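Local coordinates for zona pellucida sperm-binding protein 1 (Gallus gallus, PDB 6GF6), which helps build the avian egg coat, its homodimerising N-terminal ZP-N1 domain, described here, probably cross-linking egg coat filaments, at residues Val76-Tyr81 against Thr105-Pro109; Tyr81-Leu87 against Ser99-Thr105; Thr30-Val35 against Gly62-Ser66. The protein carries 2 engineered substitutions. One frame throughout, in Å; residues are numbered along the deposited sequence.

Contact 1 (Val76-Tyr81 against Thr105-Pro109); sequences VKDGRY and TCPRP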
ATOM      1  N   VAL B  76     -13.153 -16.626  -1.367  1.00 49.28           N
ATOM      2  CA  VAL B  76     -14.506 -16.260  -1.756  1.00 52.64           C
ATOM      3  C   VAL B  76     -15.465 -17.221  -1.064  1.00 60.32           C
ATOM      4  O   VAL B  76     -15.421 -18.435  -1.302  1.00 60.38           O
ATOM      5  CB  VAL B  76     -14.678 -16.295  -3.281  1.00 50.59           C
ATOM      6  CG1 VAL B  76     -16.113 -15.925  -3.665  1.00 52.77           C
ATOM      7  CG2 VAL B  76     -13.647 -15.375  -3.946  1.00 44.21           C
ATOM      8  N   LYS B  77     -16.325 -16.681  -0.202  1.00 66.94           N
ATOM      9  CA  LYS B  77     -17.313 -17.463   0.528  1.00 76.48           C
ATOM     10  C   LYS B  77     -18.628 -16.701   0.527  1.00 81.61           C
ATOM     11  O   LYS B  77     -18.672 -15.532   0.922  1.00 81.16           O
ATOM     12  CB  LYS B  77     -16.872 -17.743   1.971  1.00 79.95           C
ATOM     13  CG  LYS B  77     -15.599 -18.571   2.096  1.00 81.65           C
ATOM     14  CD  LYS B  77     -15.153 -18.699   3.551  1.00 82.71           C
ATOM     15  CE  LYS B  77     -16.131 -19.532   4.371  1.00 86.15           C
ATOM     16  NZ  LYS B  77     -15.611 -19.843   5.733  1.00 85.65           N
ATOM     17  N   ASP B  78     -19.693 -17.363   0.079  1.00 87.66           N
ATOM     18  CA  ASP B  78     -21.020 -16.754   0.030  1.00 91.34           C
ATOM     19  C   ASP B  78     -20.992 -15.460  -0.777  1.00 82.17           C
ATOM     20  O   ASP B  78     -21.586 -14.453  -0.390  1.00 80.91           O
ATOM     21  CB  ASP B  78     -21.560 -16.501   1.439  1.00100.84           C
ATOM     22  CG  ASP B  78     -21.790 -17.781   2.213  1.00110.86           C
ATOM     23  OD1 ASP B  78     -21.794 -18.862   1.586  1.00115.42           O
ATOM     24  OD2 ASP B  78     -21.978 -17.709   3.447  1.00113.60           O
ATOM     25  N   GLY B  79     -20.284 -15.482  -1.902  1.00 75.60           N
ATOM     26  CA  GLY B  79     -20.197 -14.297  -2.741  1.00 69.72           C
ATOM     27  C   GLY B  79     -19.557 -13.110  -2.054  1.00 63.72           C
ATOM     28  O   GLY B  79     -19.979 -11.968  -2.273  1.00 63.53           O
ATOM     29  N   ARG B  80     -18.561 -13.355  -1.205  1.00 57.56           N
ATOM     30  CA  ARG B  80     -17.887 -12.285  -0.485  1.00 53.67           C
ATOM     31  C   ARG B  80     -16.421 -12.654  -0.298  1.00 48.84           C
ATOM     32  O   ARG B  80     -16.066 -13.833  -0.251  1.00 48.50           O
ATOM     33  CB  ARG B  80     -18.556 -12.011   0.870  1.00 56.12           C
ATOM     34  CG  ARG B  80     -19.982 -11.486   0.755  1.00 61.96           C
ATOM     35  CD  ARG B  80     -20.563 -11.130   2.112  1.00 66.77           C
ATOM     36  NE  ARG B  80     -20.686 -12.294   2.985  1.00 72.49           N
ATOM     37  CZ  ARG B  80     -21.098 -12.243   4.249  1.00 77.03           C
ATOM     38  NH1 ARG B  80     -21.177 -13.355   4.970  1.00 79.71           N
ATOM     39  NH2 ARG B  80     -21.428 -11.081   4.799  1.00 78.37           N
ATOM     40  N   TYR B  81     -15.569 -11.631  -0.240  1.00 46.10           N
ATOM     41  CA  TYR B  81     -14.160 -11.828   0.081  1.00 43.49           C
ATOM     42  C   TYR B  81     -13.995 -12.020   1.579  1.00 41.23           C
ATOM     43  O   TYR B  81     -14.588 -11.286   2.375  1.00 40.66           O
ATOM     44  CB  TYR B  81     -13.320 -10.633  -0.358  1.00 36.39           C
ATOM     45  CG  TYR B  81     -13.324 -10.352  -1.837  1.00 40.23           C
ATOM     46  CD1 TYR B  81     -12.677 -11.197  -2.723  1.00 39.47           C
ATOM     47  CD2 TYR B  81     -13.966  -9.230  -2.350  1.00 40.52           C
ATOM     48  CE1 TYR B  81     -12.673 -10.938  -4.078  1.00 40.18           C
ATOM     49  CE2 TYR B  81     -13.964  -8.968  -3.698  1.00 37.19           C
ATOM     50  CZ  TYR B  81     -13.315  -9.825  -4.554  1.00 40.29           C
ATOM     51  OH  TYR B  81     -13.310  -9.571  -5.900  1.00 43.21           O
ATOM     52  N   THR B 105     -14.841  -9.610   6.267  1.00 38.45           N
ATOM     53  CA  THR B 105     -15.808 -10.024   5.263  1.00 40.98           C
ATOM     54  C   THR B 105     -16.240  -8.790   4.486  1.00 39.08           C
ATOM     55  O   THR B 105     -16.714  -7.814   5.075  1.00 40.61           O
ATOM     56  CB  THR B 105     -17.009 -10.712   5.917  1.00 45.78           C
ATOM     57  OG1 THR B 105     -16.554 -11.829   6.689  1.00 48.21           O
ATOM     58  CG2 THR B 105     -17.985 -11.205   4.871  1.00 46.57           C
ATOM     59  N   CYS B 106     -16.043  -8.823   3.173  1.00 38.62           N
ATOM     60  CA  CYS B 106     -16.322  -7.671   2.337  1.00 40.08           C
ATOM     61  C   CYS B 106     -17.113  -8.115   1.116  1.00 41.58           C
ATOM     62  O   CYS B 106     -16.935  -9.240   0.634  1.00 41.29           O
ATOM     63  CB  CYS B 106     -15.032  -6.959   1.904  1.00 40.67           C
ATOM     64  SG  CYS B 106     -14.163  -6.166   3.290  1.00 40.63           S
ATOM     65  N   PRO B 107     -18.027  -7.282   0.629  1.00 45.66           N
ATOM     66  CA  PRO B 107     -18.893  -7.716  -0.467  1.00 49.92           C
ATOM     67  C   PRO B 107     -18.108  -7.942  -1.746  1.00 50.61           C
ATOM     68  O   PRO B 107     -17.088  -7.300  -2.004  1.00 48.43           O
ATOM     69  CB  PRO B 107     -19.884  -6.556  -0.612  1.00 49.29           C
ATOM     70  CG  PRO B 107     -19.156  -5.376  -0.094  1.00 48.52           C
ATOM     71  CD  PRO B 107     -18.277  -5.880   1.007  1.00 46.74           C
ATOM     72  N   ARG B 108     -18.609  -8.868  -2.550  1.00 51.95           N
ATOM     73  CA  ARG B 108     -18.048  -9.187  -3.850  1.00 51.05           C
ATOM     74  C   ARG B 108     -19.151  -9.108  -4.901  1.00 51.44           C
ATOM     75  O   ARG B 108     -20.305  -9.431  -4.611  1.00 53.35           O
ATOM     76  CB  ARG B 108     -17.432 -10.595  -3.831  1.00 53.03           C
ATOM     77  CG  ARG B 108     -16.748 -11.042  -5.104  1.00 53.97           C
ATOM     78  CD  ARG B 108     -16.164 -12.436  -4.920  1.00 56.36           C
ATOM     79  NE  ARG B 108     -15.389 -12.876  -6.078  1.00 59.04           N
ATOM     80  CZ  ARG B 108     -15.873 -13.600  -7.084  1.00 62.04           C
ATOM     81  NH1 ARG B 108     -17.146 -13.988  -7.095  1.00 62.77           N
ATOM     82  NH2 ARG B 108     -15.078 -13.940  -8.087  1.00 63.32           N
ATOM     83  N   PRO B 109     -18.822  -8.710  -6.125  1.00 50.45           N
ATOM     84  CA  PRO B 109     -19.880  -8.541  -7.129  1.00 52.54           C
ATOM     85  C   PRO B 109     -20.239  -9.836  -7.839  1.00 55.60           C
ATOM     86  O   PRO B 109     -19.363 -10.571  -8.306  1.00 60.60           O
ATOM     87  CB  PRO B 109     -19.272  -7.519  -8.096  1.00 48.89           C
ATOM     88  CG  PRO B 109     -17.828  -7.755  -8.021  1.00 47.64           C
ATOM     89  CD  PRO B 109     -17.531  -8.191  -6.607  1.00 48.48           C
TER
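The extended side chain of R108 runs across the Y81 ring at about a right angle. With CG anti to the backbone N (chi1 -177°) and the chain straight as far as NE, its methylenes lie over one face of the ring, CG standing 4.0 Å from the ring centroid in a CH-pi contact. The guanidinium is turned almost perpendicular to the ring and has Y81 CE1 at its edge. V76 meets the same arm crosswise, its CG1 3.7 Å from R108 CD. Replacing Y81 by an alanine is likely to strip the R108 methylenes of the ring surface they lie on and to remove the stacking partner of Y69. R80 bends at chi3, laying its guanidinium flat over the methyl of T105, CG2 sitting 3.3 Å from R80 CZ. Between the backbones, Y81 and C106 form an antiparallel hydrogen-bonded pair, Y81 N reaching C106 O at 2.9 Å and C106 N reaching Y81 O at 3.0 Å; R108 N bonds G79 O weakly. The contact lies near the surface, where strand 80-90 begins and strand 96-107 ends. Y69 stacks on the Y81 ring, and the C14-C106 disulfide ties this end of the hairpin to strand 9-14.

Contact 2 (Tyr81-Leu87 against Ser99-Thr105); sequences YVLRVQL and SYEVQMT. Engineered in segment 99-105: Q103 (natural residue Asn).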
ATOM      1  N   TYR B  81     -15.569 -11.631  -0.240  1.00 46.10           N
ATOM      2  CA  TYR B  81     -14.160 -11.828   0.081  1.00 43.49           C
ATOM      3  C   TYR B  81     -13.995 -12.020   1.579  1.00 41.23           C
ATOM      4  O   TYR B  81     -14.588 -11.286   2.375  1.00 40.66           O
ATOM      5  CB  TYR B  81     -13.320 -10.633  -0.358  1.00 36.39           C
ATOM      6  CG  TYR B  81     -13.324 -10.352  -1.837  1.00 40.23           C
ATOM      7  CD1 TYR B  81     -12.677 -11.197  -2.723  1.00 39.47           C
ATOM      8  CD2 TYR B  81     -13.966  -9.230  -2.350  1.00 40.52           C
ATOM      9  CE1 TYR B  81     -12.673 -10.938  -4.078  1.00 40.18           C
ATOM     10  CE2 TYR B  81     -13.964  -8.968  -3.698  1.00 37.19           C
ATOM     11  CZ  TYR B  81     -13.315  -9.825  -4.554  1.00 40.29           C
ATOM     12  OH  TYR B  81     -13.310  -9.571  -5.900  1.00 43.21           O
ATOM     13  N   VAL B  82     -13.194 -13.011   1.964  1.00 40.00           N
ATOM     14  CA  VAL B  82     -12.955 -13.320   3.368  1.00 40.08           C
ATOM     15  C   VAL B  82     -11.454 -13.460   3.596  1.00 41.11           C
ATOM     16  O   VAL B  82     -10.781 -14.234   2.904  1.00 43.28           O
ATOM     17  CB  VAL B  82     -13.694 -14.596   3.803  1.00 39.29           C
ATOM     18  CG1 VAL B  82     -13.443 -14.879   5.283  1.00 39.40           C
ATOM     19  CG2 VAL B  82     -15.187 -14.446   3.531  1.00 42.50           C
ATOM     20  N   LEU B  83     -10.941 -12.733   4.585  1.00 40.02           N
ATOM     21  CA  LEU B  83      -9.545 -12.824   4.991  1.00 38.84           C
ATOM     22  C   LEU B  83      -9.505 -12.868   6.506  1.00 39.75           C
ATOM     23  O   LEU B  83     -10.037 -11.970   7.169  1.00 40.92           O
ATOM     24  CB  LEU B  83      -8.730 -11.637   4.474  1.00 35.79           C
ATOM     25  CG  LEU B  83      -7.238 -11.660   4.816  1.00 36.59           C
ATOM     26  CD1 LEU B  83      -6.536 -12.819   4.136  1.00 34.66           C
ATOM     27  CD2 LEU B  83      -6.582 -10.362   4.426  1.00 30.34           C
ATOM     28  N   ARG B  84      -8.876 -13.905   7.042  1.00 38.22           N
ATOM     29  CA  ARG B  84      -8.747 -14.095   8.478  1.00 39.51           C
ATOM     30  C   ARG B  84      -7.358 -13.665   8.921  1.00 37.95           C
ATOM     31  O   ARG B  84      -6.355 -14.065   8.319  1.00 41.44           O
ATOM     32  CB  ARG B  84      -9.013 -15.552   8.857  1.00 46.58           C
ATOM     33  CG  ARG B  84     -10.475 -15.950   8.700  1.00 52.94           C
ATOM     34  CD  ARG B  84     -10.749 -17.412   9.030  1.00 59.18           C
ATOM     35  NE  ARG B  84     -10.202 -17.821  10.326  1.00 60.39           N
ATOM     36  CZ  ARG B  84      -9.251 -18.737  10.502  1.00 61.50           C
ATOM     37  NH1 ARG B  84      -8.709 -19.376   9.469  1.00 61.18           N
ATOM     38  NH2 ARG B  84      -8.840 -19.024  11.728  1.00 61.77           N
ATOM     39  N   VAL B  85      -7.308 -12.823   9.948  1.00 36.01           N
ATOM     40  CA  VAL B  85      -6.072 -12.236  10.442  1.00 35.53           C
ATOM     41  C   VAL B  85      -6.028 -12.427  11.947  1.00 38.37           C
ATOM     42  O   VAL B  85      -7.054 -12.317  12.624  1.00 41.84           O
ATOM     43  CB  VAL B  85      -5.963 -10.737  10.091  1.00 35.05           C
ATOM     44  CG1 VAL B  85      -4.675 -10.145  10.653  1.00 32.52           C
ATOM     45  CG2 VAL B  85      -6.024 -10.532   8.586  1.00 31.11           C
ATOM     46  N   GLN B  86      -4.841 -12.712  12.470  1.00 39.95           N
ATOM     47  CA  GLN B  86      -4.613 -12.782  13.906  1.00 44.08           C
ATOM     48  C   GLN B  86      -3.860 -11.539  14.353  1.00 40.23           C
ATOM     49  O   GLN B  86      -2.875 -11.145  13.720  1.00 37.90           O
ATOM     50  CB  GLN B  86      -3.828 -14.041  14.279  1.00 54.59           C
ATOM     51  CG  GLN B  86      -3.668 -14.239  15.779  1.00 67.16           C
ATOM     52  CD  GLN B  86      -2.783 -15.416  16.120  1.00 78.52           C
ATOM     53  OE1 GLN B  86      -2.109 -15.972  15.255  1.00 84.08           O
ATOM     54  NE2 GLN B  86      -2.771 -15.797  17.392  1.00 85.39           N
ATOM     55  N   LEU B  87      -4.344 -10.910  15.419  1.00 41.74           N
ATOM     56  CA  LEU B  87      -3.675  -9.782  16.053  1.00 43.68           C
ATOM     57  C   LEU B  87      -3.082 -10.256  17.364  1.00 45.64           C
ATOM     58  O   LEU B  87      -3.800 -10.799  18.211  1.00 46.48           O
ATOM     59  CB  LEU B  87      -4.638  -8.625  16.310  1.00 46.07           C
ATOM     60  CG  LEU B  87      -5.283  -7.976  15.095  1.00 48.13           C
ATOM     61  CD1 LEU B  87      -6.450  -8.807  14.642  1.00 51.12           C
ATOM     62  CD2 LEU B  87      -5.738  -6.568  15.440  1.00 50.23           C
ATOM     63  N   SER B  99      -4.387 -12.216  22.283  1.00 48.62           N
ATOM     64  CA  SER B  99      -4.473 -12.673  20.906  1.00 47.63           C
ATOM     65  C   SER B  99      -5.915 -12.567  20.433  1.00 49.05           C
ATOM     66  O   SER B  99      -6.836 -13.031  21.117  1.00 49.50           O
ATOM     67  CB  SER B  99      -3.965 -14.105  20.779  1.00 53.49           C
ATOM     68  OG  SER B  99      -3.962 -14.514  19.429  1.00 55.70           O
ATOM     69  N   TYR B 100      -6.108 -11.937  19.276  1.00 44.77           N
ATOM     70  CA  TYR B 100      -7.429 -11.750  18.703  1.00 46.50           C
ATOM     71  C   TYR B 100      -7.440 -12.279  17.276  1.00 44.81           C
ATOM     72  O   TYR B 100      -6.442 -12.198  16.555  1.00 40.85           O
ATOM     73  CB  TYR B 100      -7.863 -10.271  18.716  1.00 48.73           C
ATOM     74  CG  TYR B 100      -7.670  -9.569  20.045  1.00 55.91           C
ATOM     75  CD1 TYR B 100      -6.413  -9.134  20.452  1.00 58.29           C
ATOM     76  CD2 TYR B 100      -8.745  -9.346  20.898  1.00 60.82           C
ATOM     77  CE1 TYR B 100      -6.234  -8.493  21.664  1.00 62.28           C
ATOM     78  CE2 TYR B 100      -8.576  -8.708  22.113  1.00 64.74           C
ATOM     79  CZ  TYR B 100      -7.317  -8.285  22.494  1.00 66.46           C
ATOM     80  OH  TYR B 100      -7.140  -7.650  23.706  1.00 71.57           O
ATOM     81  N   GLU B 101      -8.582 -12.826  16.880  1.00 46.58           N
ATOM     82  CA  GLU B 101      -8.797 -13.313  15.527  1.00 47.87           C
ATOM     83  C   GLU B 101      -9.937 -12.523  14.908  1.00 48.06           C
ATOM     84  O   GLU B 101     -10.971 -12.310  15.547  1.00 49.70           O
ATOM     85  CB  GLU B 101      -9.128 -14.801  15.511  1.00 53.22           C
ATOM     86  CG  GLU B 101      -9.421 -15.331  14.124  1.00 57.03           C
ATOM     87  CD  GLU B 101      -9.627 -16.831  14.106  1.00 64.70           C
ATOM     88  OE1 GLU B 101      -8.892 -17.545  14.827  1.00 68.39           O
ATOM     89  OE2 GLU B 101     -10.530 -17.291  13.373  1.00 68.10           O
ATOM     90  N   VAL B 102      -9.749 -12.098  13.660  1.00 48.92           N
ATOM     91  CA  VAL B 102     -10.726 -11.278  12.958  1.00 50.09           C
ATOM     92  C   VAL B 102     -10.954 -11.870  11.581  1.00 48.00           C
ATOM     93  O   VAL B 102      -9.994 -12.154  10.854  1.00 45.91           O
ATOM     94  CB  VAL B 102     -10.258  -9.816  12.823  1.00 54.45           C
ATOM     95  CG1 VAL B 102     -11.352  -8.959  12.194  1.00 56.43           C
ATOM     96  CG2 VAL B 102      -9.853  -9.253  14.165  1.00 58.01           C
ATOM     97  N   GLN B 103     -12.220 -12.003  11.204  1.00 47.91           N
ATOM     98  CA  GLN B 103     -12.610 -12.435   9.870  1.00 50.23           C
ATOM     99  C   GLN B 103     -13.129 -11.205   9.139  1.00 45.21           C
ATOM    100  O   GLN B 103     -14.243 -10.743   9.403  1.00 48.98           O
ATOM    101  CB  GLN B 103     -13.664 -13.539   9.939  1.00 57.28           C
ATOM    102  CG  GLN B 103     -13.865 -14.283   8.626  1.00 64.75           C
ATOM    103  CD  GLN B 103     -14.945 -15.353   8.702  1.00 73.55           C
ATOM    104  OE1 GLN B 103     -14.726 -16.501   8.310  1.00 78.40           O
ATOM    105  NE2 GLN B 103     -16.118 -14.979   9.196  1.00 76.63           N
ATOM    106  N   MET B 104     -12.325 -10.678   8.224  1.00 40.26           N
ATOM    107  CA  MET B 104     -12.723  -9.524   7.436  1.00 39.72           C
ATOM    108  C   MET B 104     -13.574 -10.012   6.272  1.00 41.33           C
ATOM    109  O   MET B 104     -13.091 -10.745   5.401  1.00 42.29           O
ATOM    110  CB  MET B 104     -11.495  -8.751   6.958  1.00 41.05           C
ATOM    111  CG  MET B 104     -10.627  -8.221   8.098  1.00 43.47           C
ATOM    112  SD  MET B 104      -8.959  -7.724   7.601  1.00 52.26           S
ATOM    113  CE  MET B 104      -9.261  -6.182   6.760  1.00 46.46           C
ATOM    114  N   THR B 105     -14.841  -9.610   6.267  1.00 38.45           N
ATOM    115  CA  THR B 105     -15.808 -10.024   5.263  1.00 40.98           C
ATOM    116  C   THR B 105     -16.240  -8.790   4.486  1.00 39.08           C
ATOM    117  O   THR B 105     -16.714  -7.814   5.075  1.00 40.61           O
ATOM    118  CB  THR B 105     -17.009 -10.712   5.917  1.00 45.78           C
ATOM    119  OG1 THR B 105     -16.554 -11.829   6.689  1.00 48.21           O
ATOM    120  CG2 THR B 105     -17.985 -11.205   4.871  1.00 46.57           C
TER
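R84 and E101 meet diagonally across two antiparallel strands, and the arginine can be followed outward from the backbone. Its CB lies 4.1 Å from V102 O; CG packs against CG of Q103, an engineered residue, at 3.8 Å; CD passes near Q103 OE1. A bend at chi3 (51°) then swings the guanidinium toward E101, where NE and NH2 both grip OE2, at 3.1 Å from R84 NE and 2.9 Å from R84 NH2. The carboxylate oxygen lies in the guanidinium plane, whereas both nitrogens reach it from the same side, above the carboxylate plane. The remaining nitrogen, NH1, makes a weak bond to the carbonyl of D37. On this same face Q86 NE2 donates to S99 OG (2.7 Å) in the plane of its amide, and Q86 OE1 is taken by R42.

The other face carries L83, V85, L87, Y100, V102 and M104. L87 CD1 presses tightly on V102 CG2 at 3.5 Å, and V85 CG2 approaches the sulfur of M104. Paired backbone bonds at L83-M104, V85-V102 and L87-Y100 hold the hairpin of strands 80-90 and 96-107 in register. The salt bridge and the amide-hydroxyl bond probably help fix the strand pairing on the more solvent-exposed side, while apolar packing ties the other side into the interior of this Ig-like domain.

Contact 3 (Thr30-Val35 against Gly62-Ser66); sequences TVHFKV and GLIFS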
ATOM      1  N   THR B  30       2.379  -3.002  21.406  1.00 46.74           N
ATOM      2  CA  THR B  30       2.289  -3.007  19.956  1.00 47.69           C
ATOM      3  C   THR B  30       1.406  -4.174  19.538  1.00 43.70           C
ATOM      4  O   THR B  30       0.916  -4.943  20.369  1.00 46.21           O
ATOM      5  CB  THR B  30       3.667  -3.071  19.293  1.00 51.22           C
ATOM      6  OG1 THR B  30       3.513  -2.881  17.879  1.00 52.83           O
ATOM      7  CG2 THR B  30       4.343  -4.404  19.555  1.00 51.57           C
ATOM      8  N   VAL B  31       1.197  -4.298  18.232  1.00 44.22           N
ATOM      9  CA  VAL B  31       0.358  -5.343  17.661  1.00 42.11           C
ATOM     10  C   VAL B  31       1.143  -5.979  16.525  1.00 41.48           C
ATOM     11  O   VAL B  31       1.781  -5.275  15.737  1.00 41.63           O
ATOM     12  CB  VAL B  31      -0.995  -4.793  17.162  1.00 40.71           C
ATOM     13  CG1 VAL B  31      -1.830  -5.879  16.500  1.00 38.61           C
ATOM     14  CG2 VAL B  31      -1.771  -4.174  18.307  1.00 44.13           C
ATOM     15  N   HIS B  32       1.169  -7.305  16.497  1.00 40.39           N
ATOM     16  CA  HIS B  32       1.722  -8.051  15.381  1.00 40.22           C
ATOM     17  C   HIS B  32       0.588  -8.726  14.624  1.00 38.94           C
ATOM     18  O   HIS B  32      -0.335  -9.279  15.235  1.00 37.97           O
ATOM     19  CB  HIS B  32       2.741  -9.086  15.865  1.00 45.72           C
ATOM     20  CG  HIS B  32       4.044  -8.486  16.285  1.00 50.25           C
ATOM     21  ND1 HIS B  32       5.123  -9.245  16.680  1.00 52.67           N
ATOM     22  CD2 HIS B  32       4.445  -7.195  16.359  1.00 51.86           C
ATOM     23  CE1 HIS B  32       6.130  -8.447  16.985  1.00 53.38           C
ATOM     24  NE2 HIS B  32       5.744  -7.198  16.799  1.00 53.21           N
ATOM     25  N   PHE B  33       0.654  -8.656  13.298  1.00 35.42           N
ATOM     26  CA  PHE B  33      -0.376  -9.186  12.418  1.00 34.66           C
ATOM     27  C   PHE B  33       0.126 -10.446  11.728  1.00 34.09           C
ATOM     28  O   PHE B  33       1.285 -10.516  11.308  1.00 36.93           O
ATOM     29  CB  PHE B  33      -0.785  -8.153  11.360  1.00 36.84           C
ATOM     30  CG  PHE B  33      -1.388  -6.897  11.926  1.00 37.88           C
ATOM     31  CD1 PHE B  33      -0.581  -5.856  12.360  1.00 40.11           C
ATOM     32  CD2 PHE B  33      -2.763  -6.748  12.009  1.00 38.21           C
ATOM     33  CE1 PHE B  33      -1.135  -4.696  12.874  1.00 40.45           C
ATOM     34  CE2 PHE B  33      -3.322  -5.591  12.522  1.00 39.35           C
ATOM     35  CZ  PHE B  33      -2.507  -4.565  12.955  1.00 40.18           C
ATOM     36  N   LYS B  34      -0.753 -11.441  11.615  1.00 31.56           N
ATOM     37  CA  LYS B  34      -0.468 -12.653  10.860  1.00 32.14           C
ATOM     38  C   LYS B  34      -1.699 -13.040  10.054  1.00 33.26           C
ATOM     39  O   LYS B  34      -2.825 -12.970  10.555  1.00 31.11           O
ATOM     40  CB  LYS B  34      -0.062 -13.821  11.769  1.00 34.71           C
ATOM     41  CG  LYS B  34       1.301 -13.681  12.429  1.00 37.09           C
ATOM     42  CD  LYS B  34       1.190 -13.044  13.806  1.00 43.26           C
ATOM     43  CE  LYS B  34       2.483 -13.200  14.594  1.00 48.44           C
ATOM     44  NZ  LYS B  34       3.624 -12.501  13.942  1.00 50.95           N
ATOM     45  N   VAL B  35      -1.477 -13.445   8.809  1.00 31.42           N
ATOM     46  CA  VAL B  35      -2.547 -13.913   7.937  1.00 36.14           C
ATOM     47  C   VAL B  35      -2.776 -15.395   8.190  1.00 37.77           C
ATOM     48  O   VAL B  35      -1.823 -16.173   8.310  1.00 37.68           O
ATOM     49  CB  VAL B  35      -2.202 -13.645   6.461  1.00 36.42           C
ATOM     50  CG1 VAL B  35      -3.274 -14.221   5.547  1.00 38.01           C
ATOM     51  CG2 VAL B  35      -2.039 -12.153   6.218  1.00 34.97           C
ATOM     52  N   GLY B  62      -1.499   4.522  15.396  1.00 71.26           N
ATOM     53  CA  GLY B  62      -2.241   3.306  15.128  1.00 62.69           C
ATOM     54  C   GLY B  62      -1.588   2.476  14.036  1.00 54.85           C
ATOM     55  O   GLY B  62      -0.871   2.984  13.175  1.00 52.92           O
ATOM     56  N   LEU B  63      -1.841   1.173  14.082  1.00 49.10           N
ATOM     57  CA  LEU B  63      -1.262   0.229  13.135  1.00 45.31           C
ATOM     58  C   LEU B  63      -2.301  -0.191  12.105  1.00 40.37           C
ATOM     59  O   LEU B  63      -3.474  -0.392  12.431  1.00 39.79           O
ATOM     60  CB  LEU B  63      -0.701  -0.990  13.866  1.00 47.05           C
ATOM     61  CG  LEU B  63       0.335  -0.613  14.939  1.00 53.66           C
ATOM     62  CD1 LEU B  63       0.717  -1.797  15.807  1.00 53.86           C
ATOM     63  CD2 LEU B  63       1.572  -0.012  14.297  1.00 55.86           C
ATOM     64  N   ILE B  64      -1.866  -0.273  10.850  1.00 39.21           N
ATOM     65  CA  ILE B  64      -2.750  -0.460   9.706  1.00 38.90           C
ATOM     66  C   ILE B  64      -2.278  -1.688   8.945  1.00 37.59           C
ATOM     67  O   ILE B  64      -1.127  -1.739   8.496  1.00 40.69           O
ATOM     68  CB  ILE B  64      -2.753   0.775   8.793  1.00 41.68           C
ATOM     69  CG1 ILE B  64      -3.144   2.032   9.583  1.00 41.52           C
ATOM     70  CG2 ILE B  64      -3.704   0.566   7.628  1.00 41.92           C
ATOM     71  CD1 ILE B  64      -2.895   3.333   8.836  1.00 42.23           C
ATOM     72  N   PHE B  65      -3.173  -2.653   8.764  1.00 35.21           N
ATOM     73  CA  PHE B  65      -2.947  -3.794   7.886  1.00 36.93           C
ATOM     74  C   PHE B  65      -3.808  -3.604   6.643  1.00 37.17           C
ATOM     75  O   PHE B  65      -5.028  -3.446   6.757  1.00 40.92           O
ATOM     76  CB  PHE B  65      -3.311  -5.108   8.570  1.00 31.05           C
ATOM     77  CG  PHE B  65      -3.293  -6.289   7.639  1.00 34.39           C
ATOM     78  CD1 PHE B  65      -2.107  -6.707   7.051  1.00 31.66           C
ATOM     79  CD2 PHE B  65      -4.471  -6.930   7.284  1.00 30.06           C
ATOM     80  CE1 PHE B  65      -2.088  -7.789   6.186  1.00 31.55           C
ATOM     81  CE2 PHE B  65      -4.460  -8.007   6.409  1.00 32.23           C
ATOM     82  CZ  PHE B  65      -3.271  -8.430   5.854  1.00 29.85           C
ATOM     83  N   SER B  66      -3.168  -3.567   5.473  1.00 36.35           N
ATOM     84  CA  SER B  66      -3.834  -3.378   4.187  1.00 36.15           C
ATOM     85  C   SER B  66      -3.754  -4.655   3.356  1.00 37.10           C
ATOM     86  O   SER B  66      -2.708  -5.314   3.328  1.00 32.51           O
ATOM     87  CB  SER B  66      -3.188  -2.229   3.413  1.00 38.73           C
ATOM     88  OG  SER B  66      -3.158  -1.046   4.198  1.00 42.52           O
TER
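F33 receives F65 over one face of its ring and L63 at its edge, the main apolar contacts between two strands that run in nearly the same direction, 10° apart. F65 offers its CB rather than its ring: that carbon lies 4.2 Å from the centroid of the F33 ring, close enough to the ring normal for a CH-pi interaction. The two phenylalanine side chains lie alongside one another, pointing opposite ways. On the opposite face of the F33 ring sits CG1 of V31 from its own strand, so that the ring is held between a methyl and a methylene.

The strand axes stay 8.8 Å apart at their closest, because the segments belong to different sheets of a beta sandwich, the Ig-like ZP-N domain: strand 30-36 pairs with strands 42-44 and 80-90, and strand 63-68 with strands 18-24 and 53-57. Inward-facing side chains bridge that distance. L55, L21 and A23 also touch F33 within the interior.

Apolar packing continues at both ends. L63 places CB 3.9 Å from F33 CE1, in the plane of that ring, and sends CD1 toward V31, approaching V31 CB at 3.7 Å. At the far end V35 CG2 meets F65 CZ at 3.9 Å. The ring of F65 is carried there because its CG stands anti to the backbone N (chi1 171°), which directs the ring toward V35 and the L83 and V85 side chains of strand 80-90.

Polar atoms play a small part between these segments. T30 OG1 merely lies 3.6 Å from L63 CD1. H32 and K34 start out from their strand on the side away from strand 63-68; both are zinc-binding residues in this protein, although no zinc is modelled on this chain, and the ammonium of K34 forms a salt bridge with E44.

Overall arrangement
Contacts 1 and 2 are successive parts of one hairpin: they share Y81 and T105, their centres are 14 Å apart, and K77 CB touches V82 CG2 at 4.0 Å. Contact 3 joins this hairpin's sheet to the facing one. Its strand 30-36 borders strand 80-90, with a probable hydrogen bond of 2.8 Å from Q86 N to K34 O, and F65 CE2 packs 3.7 Å from both L83 CD2 and V85 CG2. Contacts 1 and 3 do not touch, their nearest atoms being about 10 Å apart. Zinc-binding residues lie near all three: D13 has its side chain about 7 Å from that of C106, and H73 lies about 4 Å from both L83 and V35, side chain to side chain.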